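Side-chain contacts in Maltose/maltodextrin transport permease homologue (Bdellovibrio bacteriovorus HD100, PDB 6FFL), which binds maltotriose through this periplasmic-type MalE domain, which is fused to the MalF membrane subunit of a probable maltose/maltodextrin ABC transporter: residues A[23-28]-A[291-296]; A[92-97]-A[315-320]. All blocks are in the same frame, centred on the assembly; numbering follows the deposited sequence.

Contact 1: A[23-28]-A[291-296]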
ATOM      1  N   LEU A  23      -9.907 -17.222 -10.110  1.00 25.34           N
ATOM      2  CA  LEU A  23     -11.070 -17.839  -9.478  1.00 23.33           C
ATOM      3  C   LEU A  23     -11.848 -18.687 -10.475  1.00 26.01           C
ATOM      4  O   LEU A  23     -12.389 -19.737 -10.120  1.00 27.37           O
ATOM      5  CB  LEU A  23     -11.971 -16.767  -8.865  1.00 22.79           C
ATOM      6  CG  LEU A  23     -11.445 -16.020  -7.638  1.00 21.50           C
ATOM      7  CD1 LEU A  23     -12.505 -15.045  -7.134  1.00 20.15           C
ATOM      8  CD2 LEU A  23     -11.052 -17.014  -6.539  1.00 21.90           C
ATOM      9  N   GLU A  24     -11.905 -18.246 -11.732  1.00 25.97           N
ATOM     10  CA  GLU A  24     -12.593 -19.021 -12.756  1.00 31.36           C
ATOM     11  C   GLU A  24     -11.910 -20.370 -12.959  1.00 35.28           C
ATOM     12  O   GLU A  24     -12.578 -21.403 -13.086  1.00 34.19           O
ATOM     13  CB  GLU A  24     -12.641 -18.197 -14.044  1.00 36.82           C
ATOM     14  CG  GLU A  24     -13.175 -18.884 -15.279  1.00 56.40           C
ATOM     15  CD  GLU A  24     -13.037 -17.994 -16.509  1.00 66.67           C
ATOM     16  OE1 GLU A  24     -13.601 -16.876 -16.502  1.00 67.79           O
ATOM     17  OE2 GLU A  24     -12.355 -18.402 -17.473  1.00 68.79           O
ATOM     18  N   LYS A  25     -10.573 -20.385 -12.951  1.00 30.48           N
ATOM     19  CA  LYS A  25      -9.843 -21.644 -13.072  1.00 34.04           C
ATOM     20  C   LYS A  25     -10.030 -22.511 -11.832  1.00 27.63           C
ATOM     21  O   LYS A  25     -10.158 -23.736 -11.948  1.00 32.44           O
ATOM     22  CB  LYS A  25      -8.355 -21.366 -13.305  1.00 33.86           C
ATOM     23  CG  LYS A  25      -7.474 -22.588 -13.393  1.00 38.46           C
ATOM     24  CD  LYS A  25      -6.638 -22.551 -14.654  1.00 57.72           C
ATOM     25  CE  LYS A  25      -6.000 -23.911 -14.921  1.00 69.65           C
ATOM     26  NZ  LYS A  25      -4.899 -24.220 -13.968  1.00 74.46           N
ATOM     27  N   PHE A  26     -10.063 -21.893 -10.649  1.00 28.42           N
ATOM     28  CA  PHE A  26     -10.264 -22.649  -9.415  1.00 28.29           C
ATOM     29  C   PHE A  26     -11.598 -23.385  -9.441  1.00 27.96           C
ATOM     30  O   PHE A  26     -11.669 -24.579  -9.123  1.00 30.69           O
ATOM     31  CB  PHE A  26     -10.180 -21.721  -8.199  1.00 27.25           C
ATOM     32  CG  PHE A  26     -10.398 -22.428  -6.883  1.00 28.01           C
ATOM     33  CD1 PHE A  26      -9.368 -23.143  -6.285  1.00 30.35           C
ATOM     34  CD2 PHE A  26     -11.636 -22.391  -6.253  1.00 27.91           C
ATOM     35  CE1 PHE A  26      -9.563 -23.805  -5.076  1.00 28.29           C
ATOM     36  CE2 PHE A  26     -11.844 -23.053  -5.042  1.00 29.76           C
ATOM     37  CZ  PHE A  26     -10.805 -23.761  -4.455  1.00 31.98           C
ATOM     38  N   GLU A  27     -12.669 -22.688  -9.829  1.00 32.31           N
ATOM     39  CA  GLU A  27     -13.988 -23.311  -9.868  1.00 30.32           C
ATOM     40  C   GLU A  27     -14.052 -24.425 -10.903  1.00 33.61           C
ATOM     41  O   GLU A  27     -14.738 -25.431 -10.684  1.00 36.40           O
ATOM     42  CB  GLU A  27     -15.055 -22.259 -10.157  1.00 34.60           C
ATOM     43  CG  GLU A  27     -15.221 -21.240  -9.050  1.00 29.47           C
ATOM     44  CD  GLU A  27     -16.319 -20.238  -9.342  1.00 39.76           C
ATOM     45  OE1 GLU A  27     -16.669 -20.063 -10.527  1.00 46.01           O
ATOM     46  OE2 GLU A  27     -16.830 -19.622  -8.389  1.00 37.39           O
ATOM     47  N   LYS A  28     -13.348 -24.268 -12.025  1.00 31.87           N
ATOM     48  CA  LYS A  28     -13.300 -25.326 -13.028  1.00 40.58           C
ATOM     49  C   LYS A  28     -12.614 -26.568 -12.475  1.00 39.72           C
ATOM     50  O   LYS A  28     -13.060 -27.694 -12.720  1.00 40.21           O
ATOM     51  CB  LYS A  28     -12.585 -24.819 -14.284  1.00 47.01           C
ATOM     52  CG  LYS A  28     -12.215 -25.906 -15.289  1.00 56.45           C
ATOM     53  CD  LYS A  28     -11.275 -25.379 -16.374  1.00 63.41           C
ATOM     54  CE  LYS A  28     -12.015 -24.543 -17.412  1.00 65.92           C
ATOM     55  NZ  LYS A  28     -11.730 -24.988 -18.814  1.00 63.24           N
ATOM     56  N   LEU A 291      -7.146 -20.825  -0.395  1.00 20.43           N
ATOM     57  CA  LEU A 291      -5.969 -20.116   0.108  1.00 21.30           C
ATOM     58  C   LEU A 291      -4.679 -20.691  -0.468  1.00 24.48           C
ATOM     59  O   LEU A 291      -3.773 -19.946  -0.863  1.00 20.30           O
ATOM     60  CB  LEU A 291      -5.947 -20.192   1.637  1.00 21.70           C
ATOM     61  CG  LEU A 291      -4.673 -19.765   2.361  1.00 27.18           C
ATOM     62  CD1 LEU A 291      -4.476 -18.311   2.141  1.00 27.26           C
ATOM     63  CD2 LEU A 291      -4.767 -20.065   3.854  1.00 33.34           C
ATOM     64  N   LYS A 292      -4.561 -22.018  -0.487  1.00 20.59           N
ATOM     65  CA  LYS A 292      -3.374 -22.639  -1.063  1.00 20.41           C
ATOM     66  C   LYS A 292      -3.282 -22.362  -2.560  1.00 23.60           C
ATOM     67  O   LYS A 292      -2.192 -22.112  -3.087  1.00 20.30           O
ATOM     68  CB  LYS A 292      -3.387 -24.142  -0.794  1.00 19.27           C
ATOM     69  CG  LYS A 292      -3.227 -24.532   0.686  1.00 21.09           C
ATOM     70  CD  LYS A 292      -3.360 -26.060   0.833  1.00 27.45           C
ATOM     71  CE  LYS A 292      -3.092 -26.536   2.250  1.00 30.41           C
ATOM     72  NZ  LYS A 292      -3.404 -27.997   2.412  1.00 29.36           N
ATOM     73  N   TYR A 293      -4.416 -22.392  -3.263  1.00 18.09           N
ATOM     74  CA  TYR A 293      -4.399 -22.116  -4.699  1.00 23.74           C
ATOM     75  C   TYR A 293      -3.994 -20.670  -4.991  1.00 17.99           C
ATOM     76  O   TYR A 293      -3.175 -20.412  -5.888  1.00 18.93           O
ATOM     77  CB  TYR A 293      -5.768 -22.423  -5.303  1.00 19.80           C
ATOM     78  CG  TYR A 293      -5.877 -22.027  -6.754  1.00 23.37           C
ATOM     79  CD1 TYR A 293      -5.210 -22.748  -7.738  1.00 25.25           C
ATOM     80  CD2 TYR A 293      -6.642 -20.939  -7.140  1.00 26.76           C
ATOM     81  CE1 TYR A 293      -5.300 -22.392  -9.070  1.00 30.46           C
ATOM     82  CE2 TYR A 293      -6.744 -20.575  -8.473  1.00 30.35           C
ATOM     83  CZ  TYR A 293      -6.069 -21.304  -9.430  1.00 34.99           C
ATOM     84  OH  TYR A 293      -6.165 -20.947 -10.752  1.00 44.18           O
ATOM     85  N   LEU A 294      -4.565 -19.707  -4.262  1.00 19.22           N
ATOM     86  CA  LEU A 294      -4.318 -18.305  -4.590  1.00 17.28           C
ATOM     87  C   LEU A 294      -2.922 -17.856  -4.195  1.00 16.97           C
ATOM     88  O   LEU A 294      -2.497 -16.777  -4.621  1.00 19.28           O
ATOM     89  CB  LEU A 294      -5.362 -17.396  -3.926  1.00 19.23           C
ATOM     90  CG  LEU A 294      -6.787 -17.546  -4.472  1.00 20.26           C
ATOM     91  CD1 LEU A 294      -7.777 -16.722  -3.649  1.00 19.71           C
ATOM     92  CD2 LEU A 294      -6.850 -17.170  -5.952  1.00 22.91           C
ATOM     93  N   THR A 295      -2.202 -18.651  -3.404  1.00 15.56           N
ATOM     94  CA  THR A 295      -0.808 -18.377  -3.111  1.00 13.71           C
ATOM     95  C   THR A 295       0.126 -19.316  -3.867  1.00 15.62           C
ATOM     96  O   THR A 295       1.346 -19.224  -3.694  1.00 17.31           O
ATOM     97  CB  THR A 295      -0.546 -18.472  -1.602  1.00 19.32           C
ATOM     98  OG1 THR A 295      -0.919 -19.770  -1.126  1.00 20.68           O
ATOM     99  CG2 THR A 295      -1.346 -17.398  -0.832  1.00 18.76           C
ATOM    100  N   SER A 296      -0.413 -20.192  -4.717  1.00 17.88           N
ATOM    101  CA  SER A 296       0.419 -21.130  -5.459  1.00 19.21           C
ATOM    102  C   SER A 296       1.208 -20.395  -6.537  1.00 21.04           C
ATOM    103  O   SER A 296       0.847 -19.301  -6.974  1.00 18.65           O
ATOM    104  CB  SER A 296      -0.425 -22.252  -6.088  1.00 24.11           C
ATOM    105  OG  SER A 296      -1.218 -21.800  -7.175  1.00 20.44           O
TER
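With CG anti to the backbone N in both residues (chi1 179° in Phe26, 174° in Tyr293), the two aromatic side chains reach out from helices 13-29 and 281-294 and run alongside each other, pointing opposite ways. The pair illustrates how two rings can fill a helix-helix interface at an oblique tilt. Their planes are inclined at 40° and their centroids lie 5.4 Å apart, an arrangement in which one corner of Phe26 presses against the base of the tyrosine ring: Phe26 CD1 comes to 3.6 Å from Tyr293 CD2. Further out along the tyrosine, Phe26 CB rests 3.6 Å from Tyr293 CE2, while Phe26 CA sits over one face of that ring. Tyr293 thus lies along the flank of helix 13-29, and its phenolic end reaches CB and CG of Lys25, whose side chain passes roughly perpendicular to it. Lys25 CG is 3.4 Å from Tyr293 OH, so the lysine contributes its aliphatic root, whereas its ammonium turns to a salt bridge with Glu29. The hydroxyl itself makes a weak hydrogen bond with Ala22 O.

Deeper in, Leu23 CD2 and Leu294 CD2 meet at 4.2 Å, and the packing continues through Leu290, which both Leu23 and Phe26 touch. Within 291-296, Tyr293 O accepts from both the N and the OG of Ser296. On the sheet side, Leu23 and Phe26 rest on strand 34-39 and Leu294 on Tyr272 of strand 266-274. This is helix-on-helix packing over the sheet of an alpha/beta lobe, as in the periplasmic solute-binding protein fold.

Contact 2: A[92-97]-A[315-320]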
ATOM      1  N   ASN A  92       9.128 -21.196   2.286  1.00 20.26           N
ATOM      2  CA  ASN A  92       9.199 -21.092   0.832  1.00 23.33           C
ATOM      3  C   ASN A  92       8.894 -19.693   0.329  1.00 20.19           C
ATOM      4  O   ASN A  92       8.945 -19.461  -0.889  1.00 19.26           O
ATOM      5  CB  ASN A  92       8.231 -22.085   0.175  1.00 21.99           C
ATOM      6  CG  ASN A  92       8.583 -23.529   0.467  1.00 22.72           C
ATOM      7  OD1 ASN A  92       7.697 -24.382   0.567  1.00 32.87           O
ATOM      8  ND2 ASN A  92       9.875 -23.814   0.619  1.00 22.18           N
ATOM      9  N   PHE A  93       8.574 -18.763   1.228  1.00 17.00           N
ATOM     10  CA  PHE A  93       8.177 -17.411   0.860  1.00 17.52           C
ATOM     11  C   PHE A  93       9.097 -16.393   1.521  1.00 19.04           C
ATOM     12  O   PHE A  93       9.619 -16.620   2.617  1.00 19.99           O
ATOM     13  CB  PHE A  93       6.709 -17.142   1.263  1.00 17.23           C
ATOM     14  CG  PHE A  93       5.735 -18.128   0.666  1.00 16.35           C
ATOM     15  CD1 PHE A  93       5.122 -17.876  -0.544  1.00 17.94           C
ATOM     16  CD2 PHE A  93       5.463 -19.328   1.306  1.00 18.96           C
ATOM     17  CE1 PHE A  93       4.234 -18.797  -1.101  1.00 20.45           C
ATOM     18  CE2 PHE A  93       4.577 -20.243   0.758  1.00 23.56           C
ATOM     19  CZ  PHE A  93       3.963 -19.979  -0.444  1.00 24.59           C
ATOM     20  N   ASP A  94       9.305 -15.278   0.820  1.00 14.02           N
ATOM     21  CA  ASP A  94       9.892 -14.085   1.411  1.00 17.27           C
ATOM     22  C   ASP A  94       9.222 -13.791   2.754  1.00 17.08           C
ATOM     23  O   ASP A  94       7.989 -13.716   2.814  1.00 16.71           O
ATOM     24  CB  ASP A  94       9.669 -12.911   0.452  1.00 15.26           C
ATOM     25  CG  ASP A  94      10.447 -11.648   0.831  1.00 20.24           C
ATOM     26  OD1 ASP A  94      10.693 -11.391   2.024  1.00 17.29           O
ATOM     27  OD2 ASP A  94      10.805 -10.891  -0.097  1.00 18.47           O
ATOM     28  N   PRO A  95       9.982 -13.628   3.842  1.00 15.44           N
ATOM     29  CA  PRO A  95       9.342 -13.323   5.139  1.00 19.73           C
ATOM     30  C   PRO A  95       8.491 -12.067   5.126  1.00 18.23           C
ATOM     31  O   PRO A  95       7.570 -11.957   5.944  1.00 18.24           O
ATOM     32  CB  PRO A  95      10.531 -13.174   6.093  1.00 24.12           C
ATOM     33  CG  PRO A  95      11.629 -13.976   5.446  1.00 33.63           C
ATOM     34  CD  PRO A  95      11.440 -13.781   3.970  1.00 18.45           C
ATOM     35  N   LEU A  96       8.762 -11.113   4.228  1.00 14.11           N
ATOM     36  CA  LEU A  96       7.907  -9.930   4.129  1.00 19.30           C
ATOM     37  C   LEU A  96       6.482 -10.276   3.729  1.00 17.54           C
ATOM     38  O   LEU A  96       5.561  -9.501   4.008  1.00 17.37           O
ATOM     39  CB  LEU A  96       8.489  -8.944   3.113  1.00 16.88           C
ATOM     40  CG  LEU A  96       9.707  -8.148   3.581  1.00 20.83           C
ATOM     41  CD1 LEU A  96      10.356  -7.462   2.378  1.00 23.11           C
ATOM     42  CD2 LEU A  96       9.309  -7.127   4.644  1.00 27.88           C
ATOM     43  N   ALA A  97       6.278 -11.421   3.088  1.00 16.22           N
ATOM     44  CA  ALA A  97       4.943 -11.845   2.702  1.00 15.23           C
ATOM     45  C   ALA A  97       4.220 -12.595   3.805  1.00 15.46           C
ATOM     46  O   ALA A  97       3.046 -12.923   3.633  1.00 15.22           O
ATOM     47  CB  ALA A  97       5.007 -12.740   1.469  1.00 16.30           C
ATOM     48  N   GLN A 315      11.138 -19.524  -5.134  1.00 17.44           N
ATOM     49  CA  GLN A 315      11.458 -20.212  -6.381  1.00 18.26           C
ATOM     50  C   GLN A 315      10.725 -19.604  -7.577  1.00 17.98           C
ATOM     51  O   GLN A 315      11.240 -19.650  -8.702  1.00 18.60           O
ATOM     52  CB  GLN A 315      11.143 -21.709  -6.283  1.00 18.98           C
ATOM     53  CG  GLN A 315      11.695 -22.560  -7.458  1.00 20.06           C
ATOM     54  CD  GLN A 315      13.205 -22.426  -7.663  1.00 21.70           C
ATOM     55  OE1 GLN A 315      13.953 -22.168  -6.729  1.00 21.58           O
ATOM     56  NE2 GLN A 315      13.656 -22.628  -8.906  1.00 22.05           N
ATOM     57  N   ALA A 316       9.533 -19.045  -7.365  1.00 17.18           N
ATOM     58  CA  ALA A 316       8.801 -18.430  -8.475  1.00 17.26           C
ATOM     59  C   ALA A 316       9.570 -17.260  -9.084  1.00 21.11           C
ATOM     60  O   ALA A 316       9.367 -16.928 -10.260  1.00 19.89           O
ATOM     61  CB  ALA A 316       7.425 -17.948  -8.009  1.00 16.27           C
ATOM     62  N   ARG A 317      10.445 -16.625  -8.303  1.00 18.36           N
ATOM     63  CA  ARG A 317      11.233 -15.503  -8.793  1.00 21.58           C
ATOM     64  C   ARG A 317      12.286 -15.917  -9.812  1.00 23.12           C
ATOM     65  O   ARG A 317      12.894 -15.039 -10.434  1.00 22.60           O
ATOM     66  CB  ARG A 317      11.905 -14.795  -7.625  1.00 19.33           C
ATOM     67  CG  ARG A 317      10.918 -14.175  -6.634  1.00 19.06           C
ATOM     68  CD  ARG A 317      11.622 -13.532  -5.468  1.00 16.96           C
ATOM     69  NE  ARG A 317      10.664 -12.894  -4.564  1.00 18.37           N
ATOM     70  CZ  ARG A 317      10.988 -12.304  -3.420  1.00 22.39           C
ATOM     71  NH1 ARG A 317      12.254 -12.272  -3.022  1.00 23.42           N
ATOM     72  NH2 ARG A 317      10.040 -11.744  -2.676  1.00 17.92           N
ATOM     73  N   GLU A 318      12.531 -17.217  -9.988  1.00 21.31           N
ATOM     74  CA  GLU A 318      13.447 -17.670 -11.028  1.00 20.14           C
ATOM     75  C   GLU A 318      12.789 -17.754 -12.404  1.00 22.63           C
ATOM     76  O   GLU A 318      13.477 -18.048 -13.392  1.00 26.41           O
ATOM     77  CB  GLU A 318      14.048 -19.029 -10.633  1.00 23.33           C
ATOM     78  CG  GLU A 318      14.808 -19.010  -9.310  1.00 26.71           C
ATOM     79  CD  GLU A 318      16.056 -18.127  -9.339  1.00 49.13           C
ATOM     80  OE1 GLU A 318      16.715 -18.000  -8.283  1.00 58.01           O
ATOM     81  OE2 GLU A 318      16.392 -17.575 -10.410  1.00 49.22           O
ATOM     82  N   SER A 319      11.493 -17.477 -12.493  1.00 19.57           N
ATOM     83  CA  SER A 319      10.782 -17.488 -13.763  1.00 27.07           C
ATOM     84  C   SER A 319      11.253 -16.362 -14.676  1.00 29.42           C
ATOM     85  O   SER A 319      11.593 -15.261 -14.226  1.00 26.04           O
ATOM     86  CB  SER A 319       9.276 -17.355 -13.517  1.00 32.80           C
ATOM     87  OG  SER A 319       8.558 -17.222 -14.732  1.00 28.09           O
ATOM     88  N   ASP A 320      11.259 -16.655 -15.983  1.00 25.57           N
ATOM     89  CA  ASP A 320      11.482 -15.620 -16.995  1.00 25.66           C
ATOM     90  C   ASP A 320      10.514 -14.457 -16.841  1.00 24.05           C
ATOM     91  O   ASP A 320      10.852 -13.317 -17.180  1.00 26.58           O
ATOM     92  CB  ASP A 320      11.324 -16.212 -18.395  1.00 25.71           C
ATOM     93  CG  ASP A 320      12.589 -16.871 -18.892  1.00 43.62           C
ATOM     94  OD1 ASP A 320      12.521 -17.564 -19.929  1.00 54.38           O
ATOM     95  OD2 ASP A 320      13.640 -16.709 -18.235  1.00 44.18           O
TER
HETATM   96  O   HOH W   1      10.192 -21.209  -2.731  1.00 18.03           O
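Arg317 and Asp94 meet through a single oxygen: Arg317 NH2 donates to Asp94 OD2 at 2.8 Å, a nearly straight hydrogen bond (166°) between opposite charges, and so part of a salt bridge. The case shows how an ion pair can rest on one N-H to one oxygen rather than on a bidentate match. The oxygen lies at the guanidinium edge, near its plane, and receives the proton on its anti lone pair, away from OD1. The two flat groups are turned 73° against each other, so they cannot match edge to edge; Arg317 NH1 stays 3.5 Å from Asp94 OD2.

The next layer fixes each partner. Asp94 OD1 accepts from the backbone N of Leu96 at 2.9 Å, from above the carboxylate plane, closing an Asx turn where the chain enters the 3-10 segment 95-97. On the other side, Arg317 holds its chain extended from CG to NE, which carries the guanidinium across to the aspartate, and NE is bound to Pro311 O. Val112 of strand 111-112 touches both side chains.

Farther out, a water bridges the loops, donating to Asn92 O at 2.8 Å and accepting from Gln315 N at 3.1 Å. Direct backbone hydrogen bonds of Asn92 with Leu314 and of Asp94 with Ser312 tie the same two loops together.

With one carboxylate oxygen given to the guanidinium and the other to a peptide N-H, the negative charge of Asp94 is served on both oxygens, an environment that would be expected to favour its ionised form at this partly exposed position.

How the contacts relate
Contact 1 is mostly buried and contact 2 lies at the surface; their centres lie about 18 Å apart on the same side of the chain's centre. The first joins two helices through rings and leucines and buries 241 Å²; the second links two loops by charge and a bridging water, with 100 Å². Both interfaces pair an early part of the chain with a later one, and their segments alternate in sequence. They meet where Phe93 CE1 packs 3.9 Å from Thr295 O, and share Tyr89, whose hydroxyl is hydrogen-bonded to Thr295 OG1 and whose ring meets that of Phe93. Apolar bulk thus prevails where helices cover a sheet, whereas directional polar bonds prevail between the loops.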